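PDB 3HUT: putative branched-chain amino acid ABC transporter from Rhodospirillum rubrum ATCC 11170, which probably binds branched-chain amino acids or related ligands outside the cytoplasmic membrane and delivers them to an ABC transporter. Local coordinates for residues 96-101 / 300-305; 142-147 / 171-176; 196-201 / 219-224. All blocks are in the same frame, centred on the assembly; numbering follows the deposited sequence.

Contact 1 (96-101 / 300-305)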
ATOM      1  N   GLY A  96      -1.017  25.815  -1.051  1.00 11.88           N
ATOM      2  CA  GLY A  96      -0.098  25.519  -2.139  1.00 10.98           C
ATOM      3  C   GLY A  96       1.169  24.798  -1.716  1.00 10.99           C
ATOM      4  O   GLY A  96       2.277  25.147  -2.130  1.00  9.36           O
HETATM    5  N   MSE A  97       1.003  23.791  -0.871  1.00  9.81           N
HETATM    6  CA  MSE A  97       2.121  22.989  -0.385  1.00 10.26           C
HETATM    7  C   MSE A  97       1.914  21.561  -0.866  1.00  8.73           C
HETATM    8  O   MSE A  97       0.881  20.964  -0.588  1.00  9.74           O
HETATM    9  CB  MSE A  97       2.149  22.997   1.147  1.00 12.09           C
HETATM   10  CG  MSE A  97       3.197  22.081   1.768  1.00 11.30           C
HETATM   11 SE   MSE A  97       5.005  22.746   1.602  1.00 19.94          SE
HETATM   12  CE  MSE A  97       5.028  23.937   3.143  1.00 14.48           C
ATOM     13  N   PRO A  98       2.882  20.999  -1.609  1.00  8.47           N
ATOM     14  CA  PRO A  98       2.722  19.622  -2.084  1.00  6.91           C
ATOM     15  C   PRO A  98       2.852  18.652  -0.907  1.00  7.49           C
ATOM     16  O   PRO A  98       3.765  18.778  -0.088  1.00  8.75           O
ATOM     17  CB  PRO A  98       3.851  19.479  -3.103  1.00  7.07           C
ATOM     18  CG  PRO A  98       4.919  20.358  -2.543  1.00  7.02           C
ATOM     19  CD  PRO A  98       4.146  21.582  -2.093  1.00  8.47           C
ATOM     20  N   GLN A  99       1.937  17.691  -0.821  1.00  6.23           N
ATOM     21  CA  GLN A  99       1.936  16.718   0.275  1.00  6.88           C
ATOM     22  C   GLN A  99       1.991  15.282  -0.239  1.00  7.25           C
ATOM     23  O   GLN A  99       1.233  14.907  -1.130  1.00  7.48           O
ATOM     24  CB  GLN A  99       0.673  16.909   1.138  1.00  5.90           C
ATOM     25  CG  GLN A  99       0.380  15.761   2.120  1.00  7.32           C
ATOM     26  CD  GLN A  99      -0.958  15.901   2.846  1.00  8.28           C
ATOM     27  OE1 GLN A  99      -1.891  16.526   2.350  1.00  7.87           O
ATOM     28  NE2 GLN A  99      -1.058  15.287   4.016  1.00  8.65           N
ATOM     29  N   LEU A 100       2.895  14.482   0.315  1.00  7.13           N
ATOM     30  CA  LEU A 100       2.993  13.088  -0.091  1.00  6.99           C
ATOM     31  C   LEU A 100       2.830  12.188   1.127  1.00  7.80           C
ATOM     32  O   LEU A 100       3.726  12.102   1.967  1.00  5.89           O
ATOM     33  CB  LEU A 100       4.340  12.800  -0.775  1.00  6.44           C
ATOM     34  CG  LEU A 100       4.619  11.321  -1.111  1.00  8.67           C
ATOM     35  CD1 LEU A 100       3.475  10.752  -1.907  1.00  8.25           C
ATOM     36  CD2 LEU A 100       5.925  11.194  -1.884  1.00  7.52           C
ATOM     37  N   SER A 101       1.672  11.542   1.234  1.00  7.29           N
ATOM     38  CA  SER A 101       1.424  10.635   2.347  1.00  6.72           C
ATOM     39  C   SER A 101       1.865   9.233   1.951  1.00  7.48           C
ATOM     40  O   SER A 101       1.479   8.718   0.900  1.00  6.03           O
ATOM     41  CB  SER A 101      -0.057  10.596   2.707  1.00  8.60           C
ATOM     42  OG  SER A 101      -0.285   9.569   3.660  1.00  9.73           O
ATOM     43  N   VAL A 300      14.189  24.814  -6.493  1.00 15.81           N
ATOM     44  CA  VAL A 300      12.851  24.248  -6.391  1.00 14.00           C
ATOM     45  C   VAL A 300      11.901  25.099  -5.540  1.00 13.10           C
ATOM     46  O   VAL A 300      12.302  25.680  -4.538  1.00 12.25           O
ATOM     47  CB  VAL A 300      12.918  22.821  -5.786  1.00 14.28           C
ATOM     48  CG1 VAL A 300      13.657  22.856  -4.462  1.00 14.86           C
ATOM     49  CG2 VAL A 300      11.512  22.260  -5.584  1.00 13.77           C
ATOM     50  N   THR A 301      10.641  25.172  -5.962  1.00 11.49           N
ATOM     51  CA  THR A 301       9.619  25.902  -5.219  1.00 11.53           C
ATOM     52  C   THR A 301       8.491  24.915  -4.936  1.00 11.77           C
ATOM     53  O   THR A 301       8.456  23.819  -5.501  1.00 12.29           O
ATOM     54  CB  THR A 301       9.020  27.072  -6.024  1.00  9.50           C
ATOM     55  OG1 THR A 301       8.353  26.558  -7.184  1.00 10.10           O
ATOM     56  CG2 THR A 301      10.106  28.048  -6.450  1.00  9.12           C
ATOM     57  N   ARG A 302       7.571  25.304  -4.066  1.00 10.95           N
ATOM     58  CA  ARG A 302       6.446  24.450  -3.724  1.00 10.47           C
ATOM     59  C   ARG A 302       5.666  24.094  -4.984  1.00 11.52           C
ATOM     60  O   ARG A 302       5.249  22.946  -5.172  1.00  9.96           O
ATOM     61  CB  ARG A 302       5.538  25.168  -2.719  1.00  9.33           C
ATOM     62  CG  ARG A 302       6.194  25.354  -1.360  1.00  7.81           C
ATOM     63  CD  ARG A 302       5.332  26.146  -0.382  1.00  8.91           C
ATOM     64  NE  ARG A 302       5.986  26.212   0.920  1.00  8.28           N
ATOM     65  CZ  ARG A 302       5.565  26.928   1.961  1.00  9.11           C
ATOM     66  NH1 ARG A 302       4.466  27.667   1.883  1.00  7.87           N
ATOM     67  NH2 ARG A 302       6.263  26.912   3.091  1.00  8.09           N
ATOM     68  N   GLU A 303       5.492  25.087  -5.855  1.00 12.10           N
ATOM     69  CA  GLU A 303       4.759  24.915  -7.104  1.00 11.94           C
ATOM     70  C   GLU A 303       5.477  23.984  -8.080  1.00 10.43           C
ATOM     71  O   GLU A 303       4.856  23.103  -8.674  1.00  9.23           O
ATOM     72  CB  GLU A 303       4.540  26.274  -7.784  1.00 14.68           C
ATOM     73  CG  GLU A 303       4.019  27.371  -6.864  1.00 21.37           C
ATOM     74  CD  GLU A 303       5.044  27.807  -5.826  1.00 25.27           C
ATOM     75  OE1 GLU A 303       6.177  28.157  -6.212  1.00 30.67           O
ATOM     76  OE2 GLU A 303       4.720  27.804  -4.621  1.00 29.94           O
ATOM     77  N   SER A 304       6.778  24.187  -8.260  1.00  9.54           N
ATOM     78  CA  SER A 304       7.534  23.350  -9.181  1.00  9.15           C
ATOM     79  C   SER A 304       7.661  21.934  -8.629  1.00  8.89           C
ATOM     80  O   SER A 304       7.714  20.968  -9.393  1.00  7.16           O
ATOM     81  CB  SER A 304       8.923  23.940  -9.449  1.00  8.28           C
ATOM     82  OG  SER A 304       9.793  23.759  -8.347  1.00 10.82           O
ATOM     83  N   LEU A 305       7.705  21.812  -7.304  1.00  7.27           N
ATOM     84  CA  LEU A 305       7.806  20.500  -6.684  1.00  8.49           C
ATOM     85  C   LEU A 305       6.493  19.742  -6.862  1.00  8.05           C
ATOM     86  O   LEU A 305       6.493  18.523  -7.020  1.00 10.68           O
ATOM     87  CB  LEU A 305       8.151  20.624  -5.194  1.00  8.08           C
ATOM     88  CG  LEU A 305       8.261  19.305  -4.412  1.00  9.10           C
ATOM     89  CD1 LEU A 305       9.161  18.317  -5.151  1.00  6.34           C
ATOM     90  CD2 LEU A 305       8.817  19.590  -3.014  1.00  7.70           C
TER
HETATM   91  O   HOH W   1       2.542  27.359  -3.627  1.00 15.95           O

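Contact 2 (142-147 / 171-176)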
ATOM      1  N   VAL A 142     -16.126 -17.765 -11.062  1.00 14.00           N
ATOM      2  CA  VAL A 142     -15.480 -17.767  -9.761  1.00 12.86           C
ATOM      3  C   VAL A 142     -16.455 -17.515  -8.618  1.00 13.28           C
ATOM      4  O   VAL A 142     -17.579 -17.043  -8.819  1.00 11.94           O
ATOM      5  CB  VAL A 142     -14.376 -16.678  -9.716  1.00 13.82           C
ATOM      6  CG1 VAL A 142     -15.017 -15.297  -9.803  1.00 11.70           C
ATOM      7  CG2 VAL A 142     -13.532 -16.813  -8.449  1.00 14.45           C
ATOM      8  N   ALA A 143     -16.008 -17.847  -7.415  1.00 12.33           N
ATOM      9  CA  ALA A 143     -16.788 -17.627  -6.214  1.00 10.77           C
ATOM     10  C   ALA A 143     -16.050 -16.501  -5.503  1.00 11.42           C
ATOM     11  O   ALA A 143     -14.822 -16.535  -5.392  1.00  9.90           O
ATOM     12  CB  ALA A 143     -16.797 -18.885  -5.344  1.00 10.25           C
ATOM     13  N   VAL A 144     -16.780 -15.489  -5.052  1.00 10.46           N
ATOM     14  CA  VAL A 144     -16.145 -14.388  -4.349  1.00 11.04           C
ATOM     15  C   VAL A 144     -16.616 -14.381  -2.903  1.00 12.57           C
ATOM     16  O   VAL A 144     -17.816 -14.354  -2.632  1.00 13.97           O
ATOM     17  CB  VAL A 144     -16.491 -13.026  -4.971  1.00 11.84           C
ATOM     18  CG1 VAL A 144     -15.847 -11.909  -4.147  1.00 12.00           C
ATOM     19  CG2 VAL A 144     -16.014 -12.970  -6.425  1.00  9.58           C
ATOM     20  N   ILE A 145     -15.666 -14.430  -1.980  1.00 11.99           N
ATOM     21  CA  ILE A 145     -15.981 -14.400  -0.562  1.00 12.45           C
ATOM     22  C   ILE A 145     -15.254 -13.183  -0.013  1.00 12.85           C
ATOM     23  O   ILE A 145     -14.031 -13.092  -0.118  1.00 13.49           O
ATOM     24  CB  ILE A 145     -15.471 -15.658   0.161  1.00 13.14           C
ATOM     25  CG1 ILE A 145     -16.000 -16.910  -0.535  1.00 13.35           C
ATOM     26  CG2 ILE A 145     -15.929 -15.639   1.616  1.00 12.68           C
ATOM     27  CD1 ILE A 145     -15.549 -18.193   0.119  1.00 18.73           C
ATOM     28  N   GLY A 146     -16.000 -12.246   0.559  1.00 12.58           N
ATOM     29  CA  GLY A 146     -15.372 -11.048   1.082  1.00 13.42           C
ATOM     30  C   GLY A 146     -15.901 -10.552   2.415  1.00 13.97           C
ATOM     31  O   GLY A 146     -17.089 -10.679   2.719  1.00 15.70           O
ATOM     32  N   VAL A 147     -15.004  -9.975   3.210  1.00 13.02           N
ATOM     33  CA  VAL A 147     -15.353  -9.438   4.517  1.00 13.68           C
ATOM     34  C   VAL A 147     -16.067  -8.098   4.322  1.00 14.54           C
ATOM     35  O   VAL A 147     -15.828  -7.391   3.338  1.00 14.57           O
ATOM     36  CB  VAL A 147     -14.082  -9.252   5.394  1.00 14.81           C
ATOM     37  CG1 VAL A 147     -13.159  -8.217   4.771  1.00 12.43           C
ATOM     38  CG2 VAL A 147     -14.470  -8.844   6.807  1.00 14.06           C
ATOM     39  N   VAL A 171     -20.516 -16.736  -9.957  1.00 13.38           N
ATOM     40  CA  VAL A 171     -21.614 -17.640  -9.629  1.00 14.92           C
ATOM     41  C   VAL A 171     -21.929 -17.763  -8.138  1.00 15.71           C
ATOM     42  O   VAL A 171     -22.979 -18.282  -7.760  1.00 13.14           O
ATOM     43  CB  VAL A 171     -21.345 -19.036 -10.217  1.00 13.98           C
ATOM     44  CG1 VAL A 171     -21.235 -18.935 -11.726  1.00 13.68           C
ATOM     45  CG2 VAL A 171     -20.065 -19.615  -9.630  1.00 13.61           C
ATOM     46  N   VAL A 172     -21.010 -17.291  -7.303  1.00 15.48           N
ATOM     47  CA  VAL A 172     -21.188 -17.302  -5.856  1.00 16.56           C
ATOM     48  C   VAL A 172     -20.590 -16.011  -5.323  1.00 16.79           C
ATOM     49  O   VAL A 172     -19.458 -15.660  -5.657  1.00 16.43           O
ATOM     50  CB  VAL A 172     -20.479 -18.507  -5.183  1.00 17.33           C
ATOM     51  CG1 VAL A 172     -20.261 -18.233  -3.700  1.00 17.50           C
ATOM     52  CG2 VAL A 172     -21.323 -19.759  -5.339  1.00 18.58           C
ATOM     53  N   ASN A 173     -21.364 -15.295  -4.514  1.00 17.62           N
ATOM     54  CA  ASN A 173     -20.908 -14.046  -3.927  1.00 19.04           C
ATOM     55  C   ASN A 173     -21.389 -13.986  -2.483  1.00 20.51           C
ATOM     56  O   ASN A 173     -22.575 -13.778  -2.218  1.00 19.76           O
ATOM     57  CB  ASN A 173     -21.455 -12.850  -4.711  1.00 20.33           C
ATOM     58  CG  ASN A 173     -20.855 -11.535  -4.256  1.00 20.01           C
ATOM     59  OD1 ASN A 173     -19.633 -11.367  -4.254  1.00 19.58           O
ATOM     60  ND2 ASN A 173     -21.707 -10.597  -3.864  1.00 19.92           N
ATOM     61  N   GLU A 174     -20.465 -14.172  -1.549  1.00 20.68           N
ATOM     62  CA  GLU A 174     -20.813 -14.165  -0.137  1.00 23.46           C
ATOM     63  C   GLU A 174     -20.086 -13.081   0.655  1.00 22.50           C
ATOM     64  O   GLU A 174     -18.868 -12.942   0.553  1.00 23.11           O
ATOM     65  CB  GLU A 174     -20.498 -15.537   0.472  1.00 27.09           C
ATOM     66  CG  GLU A 174     -20.945 -15.698   1.917  1.00 32.39           C
ATOM     67  CD  GLU A 174     -22.452 -15.765   2.056  1.00 35.60           C
ATOM     68  OE1 GLU A 174     -23.144 -14.848   1.563  1.00 38.91           O
ATOM     69  OE2 GLU A 174     -22.947 -16.736   2.664  1.00 39.11           O
ATOM     70  N   GLU A 175     -20.843 -12.310   1.434  1.00 22.18           N
ATOM     71  CA  GLU A 175     -20.266 -11.265   2.270  1.00 22.35           C
ATOM     72  C   GLU A 175     -20.330 -11.768   3.710  1.00 22.78           C
ATOM     73  O   GLU A 175     -21.391 -12.175   4.182  1.00 24.89           O
ATOM     74  CB  GLU A 175     -21.058  -9.956   2.146  1.00 23.89           C
ATOM     75  CG  GLU A 175     -21.225  -9.442   0.724  1.00 26.68           C
ATOM     76  CD  GLU A 175     -21.737  -8.007   0.669  1.00 28.74           C
ATOM     77  OE1 GLU A 175     -22.620  -7.649   1.478  1.00 31.07           O
ATOM     78  OE2 GLU A 175     -21.264  -7.238  -0.195  1.00 27.92           O
ATOM     79  N   VAL A 176     -19.193 -11.758   4.400  1.00 20.52           N
ATOM     80  CA  VAL A 176     -19.139 -12.219   5.783  1.00 17.61           C
ATOM     81  C   VAL A 176     -18.499 -11.172   6.685  1.00 16.73           C
ATOM     82  O   VAL A 176     -17.682 -10.370   6.240  1.00 16.55           O
ATOM     83  CB  VAL A 176     -18.326 -13.532   5.913  1.00 17.45           C
ATOM     84  CG1 VAL A 176     -18.997 -14.640   5.120  1.00 17.40           C
ATOM     85  CG2 VAL A 176     -16.900 -13.320   5.420  1.00 17.23           C
TER

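Contact 3 (196-201 / 219-224)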
ATOM      1  N   GLN A 196     -15.067 -22.449 -10.835  1.00  9.95           N
ATOM      2  CA  GLN A 196     -13.755 -22.987 -11.191  1.00  9.11           C
ATOM      3  C   GLN A 196     -12.695 -22.564 -10.175  1.00  9.90           C
ATOM      4  O   GLN A 196     -11.684 -23.240 -10.000  1.00  9.35           O
ATOM      5  CB  GLN A 196     -13.324 -22.496 -12.570  1.00 11.07           C
ATOM      6  CG  GLN A 196     -14.289 -22.800 -13.697  1.00 11.58           C
ATOM      7  CD  GLN A 196     -13.847 -22.156 -14.995  1.00 15.91           C
ATOM      8  OE1 GLN A 196     -13.411 -21.004 -15.005  1.00 13.71           O
ATOM      9  NE2 GLN A 196     -13.961 -22.892 -16.100  1.00 14.54           N
ATOM     10  N   ALA A 197     -12.925 -21.439  -9.511  1.00  8.56           N
ATOM     11  CA  ALA A 197     -11.969 -20.951  -8.529  1.00 10.03           C
ATOM     12  C   ALA A 197     -12.637 -20.049  -7.509  1.00 11.49           C
ATOM     13  O   ALA A 197     -13.807 -19.683  -7.655  1.00 11.24           O
ATOM     14  CB  ALA A 197     -10.838 -20.199  -9.228  1.00  8.96           C
ATOM     15  N   ILE A 198     -11.873 -19.690  -6.481  1.00 10.68           N
ATOM     16  CA  ILE A 198     -12.360 -18.840  -5.405  1.00 12.41           C
ATOM     17  C   ILE A 198     -11.445 -17.638  -5.191  1.00 11.10           C
ATOM     18  O   ILE A 198     -10.218 -17.774  -5.187  1.00 10.61           O
ATOM     19  CB  ILE A 198     -12.419 -19.629  -4.074  1.00 13.63           C
ATOM     20  CG1 ILE A 198     -13.298 -20.868  -4.246  1.00 14.33           C
ATOM     21  CG2 ILE A 198     -12.950 -18.732  -2.953  1.00 14.61           C
ATOM     22  CD1 ILE A 198     -13.290 -21.797  -3.044  1.00 16.24           C
ATOM     23  N   TYR A 199     -12.048 -16.463  -5.030  1.00  8.26           N
ATOM     24  CA  TYR A 199     -11.279 -15.256  -4.765  1.00  8.41           C
ATOM     25  C   TYR A 199     -11.672 -14.782  -3.375  1.00  9.09           C
ATOM     26  O   TYR A 199     -12.853 -14.555  -3.109  1.00  7.18           O
ATOM     27  CB  TYR A 199     -11.588 -14.144  -5.772  1.00  8.89           C
ATOM     28  CG  TYR A 199     -10.803 -12.886  -5.464  1.00  7.39           C
ATOM     29  CD1 TYR A 199      -9.419 -12.847  -5.657  1.00  8.66           C
ATOM     30  CD2 TYR A 199     -11.423 -11.765  -4.907  1.00  7.21           C
ATOM     31  CE1 TYR A 199      -8.666 -11.725  -5.297  1.00  6.97           C
ATOM     32  CE2 TYR A 199     -10.674 -10.631  -4.543  1.00  7.94           C
ATOM     33  CZ  TYR A 199      -9.298 -10.625  -4.742  1.00  9.05           C
ATOM     34  OH  TYR A 199      -8.541  -9.527  -4.381  1.00  9.97           O
ATOM     35  N   LEU A 200     -10.690 -14.634  -2.490  1.00  8.13           N
ATOM     36  CA  LEU A 200     -10.966 -14.203  -1.125  1.00  8.02           C
ATOM     37  C   LEU A 200     -10.603 -12.747  -0.848  1.00  7.72           C
ATOM     38  O   LEU A 200      -9.429 -12.376  -0.875  1.00  7.99           O
ATOM     39  CB  LEU A 200     -10.208 -15.091  -0.129  1.00  7.58           C
ATOM     40  CG  LEU A 200     -10.516 -16.594  -0.163  1.00  9.51           C
ATOM     41  CD1 LEU A 200      -9.662 -17.328   0.872  1.00  6.97           C
ATOM     42  CD2 LEU A 200     -12.005 -16.809   0.107  1.00  8.47           C
ATOM     43  N   ALA A 201     -11.611 -11.927  -0.582  1.00  7.00           N
ATOM     44  CA  ALA A 201     -11.373 -10.534  -0.246  1.00  7.27           C
ATOM     45  C   ALA A 201     -11.436 -10.493   1.271  1.00  8.88           C
ATOM     46  O   ALA A 201     -12.417 -10.016   1.849  1.00  7.78           O
ATOM     47  CB  ALA A 201     -12.461  -9.646  -0.850  1.00  8.10           C
ATOM     48  N   SER A 219     -12.534 -30.040  -0.998  1.00 16.61           N
ATOM     49  CA  SER A 219     -12.463 -29.171  -2.168  1.00 15.53           C
ATOM     50  C   SER A 219     -11.018 -29.016  -2.644  1.00 15.13           C
ATOM     51  O   SER A 219     -10.109 -28.816  -1.838  1.00 14.78           O
ATOM     52  CB  SER A 219     -13.047 -27.797  -1.840  1.00 15.11           C
ATOM     53  OG  SER A 219     -13.033 -26.955  -2.979  1.00 15.54           O
ATOM     54  N   ALA A 220     -10.812 -29.114  -3.955  1.00 13.20           N
ATOM     55  CA  ALA A 220      -9.481 -28.973  -4.541  1.00 12.95           C
ATOM     56  C   ALA A 220      -9.391 -27.712  -5.407  1.00 12.08           C
ATOM     57  O   ALA A 220      -8.427 -27.526  -6.153  1.00 11.13           O
ATOM     58  CB  ALA A 220      -9.150 -30.205  -5.386  1.00 11.50           C
ATOM     59  N   LEU A 221     -10.392 -26.849  -5.306  1.00 11.09           N
ATOM     60  CA  LEU A 221     -10.415 -25.632  -6.104  1.00 11.65           C
ATOM     61  C   LEU A 221      -9.266 -24.684  -5.786  1.00 11.40           C
ATOM     62  O   LEU A 221      -8.884 -24.519  -4.630  1.00 10.19           O
ATOM     63  CB  LEU A 221     -11.742 -24.893  -5.910  1.00 12.13           C
ATOM     64  CG  LEU A 221     -13.002 -25.654  -6.319  1.00 13.55           C
ATOM     65  CD1 LEU A 221     -14.214 -24.752  -6.160  1.00 16.54           C
ATOM     66  CD2 LEU A 221     -12.868 -26.125  -7.770  1.00 15.09           C
ATOM     67  N   PRO A 222      -8.692 -24.056  -6.822  1.00 11.28           N
ATOM     68  CA  PRO A 222      -7.589 -23.122  -6.588  1.00 10.87           C
ATOM     69  C   PRO A 222      -8.131 -21.862  -5.911  1.00  8.38           C
ATOM     70  O   PRO A 222      -9.295 -21.498  -6.098  1.00  7.30           O
ATOM     71  CB  PRO A 222      -7.050 -22.859  -7.996  1.00 11.98           C
ATOM     72  CG  PRO A 222      -8.262 -23.018  -8.860  1.00 13.67           C
ATOM     73  CD  PRO A 222      -8.941 -24.236  -8.266  1.00 11.66           C
ATOM     74  N   VAL A 223      -7.286 -21.199  -5.131  1.00  7.67           N
ATOM     75  CA  VAL A 223      -7.696 -20.000  -4.414  1.00  5.13           C
ATOM     76  C   VAL A 223      -6.766 -18.820  -4.653  1.00  5.89           C
ATOM     77  O   VAL A 223      -5.543 -18.962  -4.615  1.00  7.80           O
ATOM     78  CB  VAL A 223      -7.750 -20.267  -2.895  1.00  6.00           C
ATOM     79  CG1 VAL A 223      -8.063 -18.965  -2.139  1.00  4.86           C
ATOM     80  CG2 VAL A 223      -8.801 -21.327  -2.595  1.00  3.61           C
ATOM     81  N   TYR A 224      -7.362 -17.659  -4.912  1.00  7.71           N
ATOM     82  CA  TYR A 224      -6.622 -16.414  -5.119  1.00  6.81           C
ATOM     83  C   TYR A 224      -7.151 -15.488  -4.035  1.00  8.08           C
ATOM     84  O   TYR A 224      -8.289 -15.647  -3.589  1.00  9.63           O
ATOM     85  CB  TYR A 224      -6.932 -15.808  -6.489  1.00  7.66           C
ATOM     86  CG  TYR A 224      -6.327 -16.542  -7.664  1.00  8.32           C
ATOM     87  CD1 TYR A 224      -5.300 -15.968  -8.414  1.00  7.86           C
ATOM     88  CD2 TYR A 224      -6.796 -17.800  -8.042  1.00  9.55           C
ATOM     89  CE1 TYR A 224      -4.757 -16.626  -9.519  1.00  8.36           C
ATOM     90  CE2 TYR A 224      -6.261 -18.465  -9.144  1.00  8.24           C
ATOM     91  CZ  TYR A 224      -5.242 -17.871  -9.879  1.00  9.18           C
ATOM     92  OH  TYR A 224      -4.718 -18.515 -10.979  1.00  9.19           O
TER

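Contact 1 (96-101 / 300-305)
Met97, present as selenomethionine, lays its terminal methyl over one face of the Arg302 guanidinium. Its CE stands 3.0 Å above that plane, not centred on it, and comes within 3.2 Å of Arg302 NH2. The arginine is extended from CG to NE, whereas Met97 starts with CG anti to the backbone N (chi1 174°) and then bends at both later torsions, which folds CE onto the guanidinium. Nearer the backbone, Arg302 CB lies 3.3 Å from Gly96 O. Pro98 crosses the arginine at about a right angle: its CD is 3.5 Å from Arg302 O, while its CG packs 4.0 Å from Leu305 CG. Gly96 suits the end of helix 82-95 because its positive phi (83°) would press any CB against the preceding carbonyl oxygen. Within 300-305, Thr301 and Ser304 form a capping box that starts helix 302-310, with Ser304 N donating to Thr301 OG1 at 3.0 Å. Beyond the contact, Arg302 NE bonds to the carbonyl of Val73, at the start of strand 73-78, and NH2 to that of Val68, near the end of helix 57-69. Replacing Arg302 by an alanine would probably deprive both carbonyls of these donors and the Met97 methyl of its flat support. The segments themselves thus meet by packing, while the arginine's polar bonds fix it to neighbouring elements.

Contact 2 (142-147 / 171-176)
Four good backbone hydrogen bonds and one weak one join Val142-Val147 to Val171-Val176 as neighbouring parallel strands, whose axes are 4.6 Å apart and only 3° off parallel. Val144 uses both its polar backbone atoms on this neighbour: its N donates to Val172 O at 2.8 Å, and its O accepts from Glu174 N at 2.9 Å. Gly146 repeats the pattern with Glu174 O and Val176 N. Glu174 N approaches Val144 O nearly in line with that carbonyl, whereas Val144 N meets Val172 O tilted 31° from the carbonyl plane. At the start of the pairing, Val171 N reaches Val142 O only weakly.

CA-H...O contacts fill the intervals, among them Val147 CA to Val176 O at 3.0 Å. Side-chain packing is lighter. Ala143 CB touches Val172 CB at 3.7 Å on the face that also carries Ile145, which helix 184-193 covers through Val186, Glu189 and Glu193. On the other face Val144 and Asn173 lie side by side. Asn173 turns CG opposite its own N (chi1 -172°) and brings OD1 to 3.6 Å from Val144 CB; the same oxygen takes a weak hydrogen bond from Arg160. Helix 150-165, the connection of this beta-alpha-beta crossover, lays Phe159 against Val142 and Val144.

The inner strand is wholly apolar in 142-147, as its burial demands, while 171-176, at the sheet border, mixes valines with Asn173, Glu174 and Glu175. Cohesion therefore comes chiefly from the backbone, and the side chains mainly serve the flanking helices.

Contact 3 (196-201 / 219-224)
Ile198 uses both its backbone polar atoms on the incoming strand: its N donates to Pro222 O at 3.2 Å and its O accepts from Tyr224 N at 2.9 Å. A third bond, Leu200 N to Tyr224 O at 2.8 Å, lies in the carbonyl plane. These bonds set the parallel pairs Ile198 with Val223 and Tyr199 with Tyr224. Before them Pro222, which has no N-H to offer, contributes its carbonyl and ring instead: CD rests 3.4 Å from Gln196 O, and CG packs 3.8 Å from Ala197 CB.

Two apolar clusters flank the bonds. On one face Leu200 CD1 meets Val223 CG1 at 3.8 Å; a chi1 of 175° swings that methyl away from the valine's own N and over to the leucine. Ile198 shares this face and approaches Leu221 more loosely. On the other face Tyr199 CD1 touches Tyr224 CB at 4.0 Å, so the tyrosines meet through ring carbon and beta carbon rather than by ring stacking.

Further out, helix 204-216, which links the strands as a beta-alpha-beta unit, sets Phe210 on Leu200 and Leu214 on Ile198. The Tyr199 ring stacks with Phe159 and its hydroxyl bonds to Asn130; Tyr224 packs edge-to-face with Trp133, its hydroxyl bonded to Asp137 and Arg246.

Tyrosine suits these two places because its ring fills the buried layer under helix 126-136 while its hydroxyl finds a polar mate. The strand pair is thus closed by backbone bonds, and the tyrosine rings are probably kept in place by their aromatic neighbours and the hydroxyl bonds beyond the strands.

Contacts 2 and 3 belong to one sheet, their centres 10 Å apart, because strands 141-147 and 197-201 are neighbours within it. Probable hydrogen bonds run directly between them, Ile145 O to Ala201 N at 2.7 Å and Ala143 O to Tyr199 N at 2.8 Å. Contact 1 lies far off, on the opposite side of the chain's centre: its centre is 42 Å from that of contact 2 and 44 Å from that of contact 3. It belongs to the lobe built on the five-stranded parallel sheet. This two-lobe plan is that of periplasmic binding proteins, whose ligand normally sits in the cleft between lobes; all three contacts lie within single lobes and none bridges the two.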